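Local coordinates for protein glutamine synthetase (Streptomyces coelicolor, PDB 4BAX) that belongs to the glutamine synthetase family, joining a beta-grasp domain to a larger alpha/beta catalytic domain in an assembly of ten chains, at residues Tyr267-Asp272 with Asn318-Pro323. Numbering follows the deposited sequence.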
ATOM      1  N   TYR A 267      33.589   4.061  31.903  1.00 32.00           N
ATOM      2  CA  TYR A 267      33.668   3.119  30.795  1.00 31.36           C
ATOM      3  C   TYR A 267      32.425   3.129  29.916  1.00 31.11           C
ATOM      4  O   TYR A 267      32.236   2.234  29.088  1.00 31.03           O
ATOM      5  CB  TYR A 267      33.925   1.711  31.324  1.00 30.92           C
ATOM      6  CG  TYR A 267      35.378   1.310  31.383  1.00 30.83           C
ATOM      7  CD1 TYR A 267      36.400   2.239  31.207  1.00 30.89           C
ATOM      8  CD2 TYR A 267      35.732  -0.010  31.615  1.00 30.86           C
ATOM      9  CE1 TYR A 267      37.743   1.846  31.272  1.00 30.90           C
ATOM     10  CE2 TYR A 267      37.060  -0.413  31.664  1.00 30.80           C
ATOM     11  CZ  TYR A 267      38.060   0.509  31.499  1.00 30.84           C
ATOM     12  OH  TYR A 267      39.365   0.066  31.573  1.00 31.00           O
ATOM     13  N   GLY A 268      31.583   4.138  30.100  1.00 31.09           N
ATOM     14  CA  GLY A 268      30.442   4.306  29.233  1.00 31.33           C
ATOM     15  C   GLY A 268      29.135   4.270  29.980  1.00 31.98           C
ATOM     16  O   GLY A 268      28.997   3.599  31.002  1.00 32.11           O
ATOM     17  N   ALA A 269      28.153   4.973  29.434  1.00 32.56           N
ATOM     18  CA  ALA A 269      26.857   5.089  30.073  1.00 33.31           C
ATOM     19  C   ALA A 269      26.051   3.803  29.907  1.00 34.52           C
ATOM     20  O   ALA A 269      26.034   3.196  28.825  1.00 35.17           O
ATOM     21  CB  ALA A 269      26.098   6.291  29.497  1.00 32.86           C
ATOM     22  N   GLY A 270      25.415   3.356  30.982  1.00 34.83           N
ATOM     23  CA  GLY A 270      24.617   2.150  30.895  1.00 35.36           C
ATOM     24  C   GLY A 270      25.415   0.867  30.999  1.00 35.79           C
ATOM     25  O   GLY A 270      24.917  -0.188  30.601  1.00 35.45           O
ATOM     26  N   ILE A 271      26.610   0.936  31.592  1.00 36.40           N
ATOM     27  CA  ILE A 271      27.483  -0.237  31.717  1.00 37.38           C
ATOM     28  C   ILE A 271      26.873  -1.382  32.530  1.00 38.54           C
ATOM     29  O   ILE A 271      27.105  -2.566  32.247  1.00 38.29           O
ATOM     30  CB  ILE A 271      28.887   0.172  32.278  1.00 42.39           C
ATOM     31  CG1 ILE A 271      29.897  -0.965  32.104  1.00 42.38           C
ATOM     32  CG2 ILE A 271      28.807   0.559  33.758  1.00 42.35           C
ATOM     33  CD1 ILE A 271      31.313  -0.495  31.862  1.00 42.53           C
ATOM     34  N   ASP A 272      26.055  -1.011  33.508  1.00 39.93           N
ATOM     35  CA  ASP A 272      25.325  -1.961  34.334  1.00 41.16           C
ATOM     36  C   ASP A 272      24.317  -2.810  33.549  1.00 40.86           C
ATOM     37  O   ASP A 272      24.049  -3.965  33.906  1.00 41.16           O
ATOM     38  CB  ASP A 272      24.662  -1.258  35.526  1.00 42.84           C
ATOM     39  CG  ASP A 272      23.941   0.023  35.120  1.00 44.13           C
ATOM     40  OD1 ASP A 272      24.185   0.502  33.992  1.00 44.28           O
ATOM     41  OD2 ASP A 272      23.121   0.546  35.914  1.00 44.72           O
ATOM     42  N   ASN A 318      32.468  -0.221  27.394  1.00 26.21           N
ATOM     43  CA  ASN A 318      31.300  -0.234  26.519  1.00 26.35           C
ATOM     44  C   ASN A 318      31.649   0.247  25.130  1.00 25.89           C
ATOM     45  O   ASN A 318      32.661   0.921  24.957  1.00 25.29           O
ATOM     46  CB  ASN A 318      30.248   0.707  27.064  1.00 27.03           C
ATOM     47  CG  ASN A 318      29.421   0.093  28.156  1.00 27.86           C
ATOM     48  OD1 ASN A 318      29.664  -1.049  28.605  1.00 28.45           O
ATOM     49  ND2 ASN A 318      28.415   0.846  28.595  1.00 27.75           N
ATOM     50  N   ALA A 319      30.791  -0.067  24.156  1.00 26.20           N
ATOM     51  CA  ALA A 319      30.955   0.444  22.794  1.00 26.32           C
ATOM     52  C   ALA A 319      30.850   1.969  22.766  1.00 27.42           C
ATOM     53  O   ALA A 319      31.362   2.600  21.834  1.00 27.28           O
ATOM     54  CB  ALA A 319      29.932  -0.175  21.857  1.00 25.50           C
ATOM     55  N   ASN A 320      30.195   2.557  23.776  1.00 28.37           N
ATOM     56  CA  ASN A 320      30.051   4.016  23.830  1.00 28.99           C
ATOM     57  C   ASN A 320      31.104   4.706  24.705  1.00 29.53           C
ATOM     58  O   ASN A 320      30.932   5.865  25.075  1.00 30.15           O
ATOM     59  CB  ASN A 320      28.623   4.431  24.233  1.00 29.08           C
ATOM     60  CG  ASN A 320      28.283   4.036  25.662  1.00 29.39           C
ATOM     61  OD1 ASN A 320      29.046   3.320  26.323  1.00 29.74           O
ATOM     62  ND2 ASN A 320      27.112   4.464  26.132  1.00 29.04           N
ATOM     63  N   VAL A 321      32.181   4.007  25.046  1.00 29.63           N
ATOM     64  CA  VAL A 321      33.263   4.637  25.806  1.00 29.74           C
ATOM     65  C   VAL A 321      33.983   5.694  24.968  1.00 29.90           C
ATOM     66  O   VAL A 321      34.099   5.569  23.752  1.00 29.65           O
ATOM     67  CB  VAL A 321      34.283   3.590  26.307  1.00 29.81           C
ATOM     68  CG1 VAL A 321      35.097   2.991  25.149  1.00 29.59           C
ATOM     69  CG2 VAL A 321      35.180   4.193  27.397  1.00 30.05           C
ATOM     70  N   ASP A 322      34.419   6.766  25.621  1.00 30.70           N
ATOM     71  CA  ASP A 322      35.321   7.737  25.007  1.00 31.36           C
ATOM     72  C   ASP A 322      36.717   7.114  25.013  1.00 31.50           C
ATOM     73  O   ASP A 322      37.258   6.812  26.085  1.00 32.16           O
ATOM     74  CB  ASP A 322      35.320   9.036  25.826  1.00 31.76           C
ATOM     75  CG  ASP A 322      36.101  10.178  25.153  1.00 31.91           C
ATOM     76  OD1 ASP A 322      36.973   9.913  24.292  1.00 32.37           O
ATOM     77  OD2 ASP A 322      35.840  11.353  25.496  1.00 31.39           O
ATOM     78  N   PRO A 323      37.323   6.952  23.824  1.00 30.79           N
ATOM     79  CA  PRO A 323      38.679   6.377  23.717  1.00 30.17           C
ATOM     80  C   PRO A 323      39.731   7.189  24.480  1.00 29.39           C
ATOM     81  O   PRO A 323      40.620   6.588  25.102  1.00 29.12           O
ATOM     82  CB  PRO A 323      38.961   6.374  22.200  1.00 30.27           C
ATOM     83  CG  PRO A 323      37.933   7.300  21.600  1.00 30.52           C
ATOM     84  CD  PRO A 323      36.722   7.220  22.507  1.00 30.57           C
TER
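Asn318 meets Tyr267 backbone to backbone, where two beta turns of the glutamine synthetase catalytic fold pack together. Residues 318-321 form a type I turn and residues 268-271 a type II turn. Asn318 N donates to Tyr267 O at 3.0 Å, nearly in line with the carbonyl. The Asn318 amide extends to the type II turn. Its CG stands beside its own backbone N (chi1 -82°), and this sends ND2 to within 3.4 Å of Ile271 CA. Asn318 OD1 lies 3.5 Å from Ile271 CG1, a van der Waals contact; its hydrogen bond comes from Arg274 NE, outside the two segments. Asn320 follows with the second polar link. Its chi1 of 66° swings the amide back toward residues 268-269, although CB does not point there. Asn320 ND2 donates to Ala269 O at 3.2 Å, in the carbonyl plane, on a lone pair. This oxygen also lies close to the Asn320 amide plane. Asn320 OD1 rests 3.4 Å from Gly268 CA, where phi is positive, and takes a weak hydrogen bond from Asn318 ND2. Val321 closes the turn and lays CG2 against the Tyr267 backbone, 3.9 Å from Tyr267 CA. The Tyr267 ring continues toward helix 323-341, and its OH bonds to Asp314 and His263. Asp322 caps the start of that helix, its OD1 accepting from Tyr324 N.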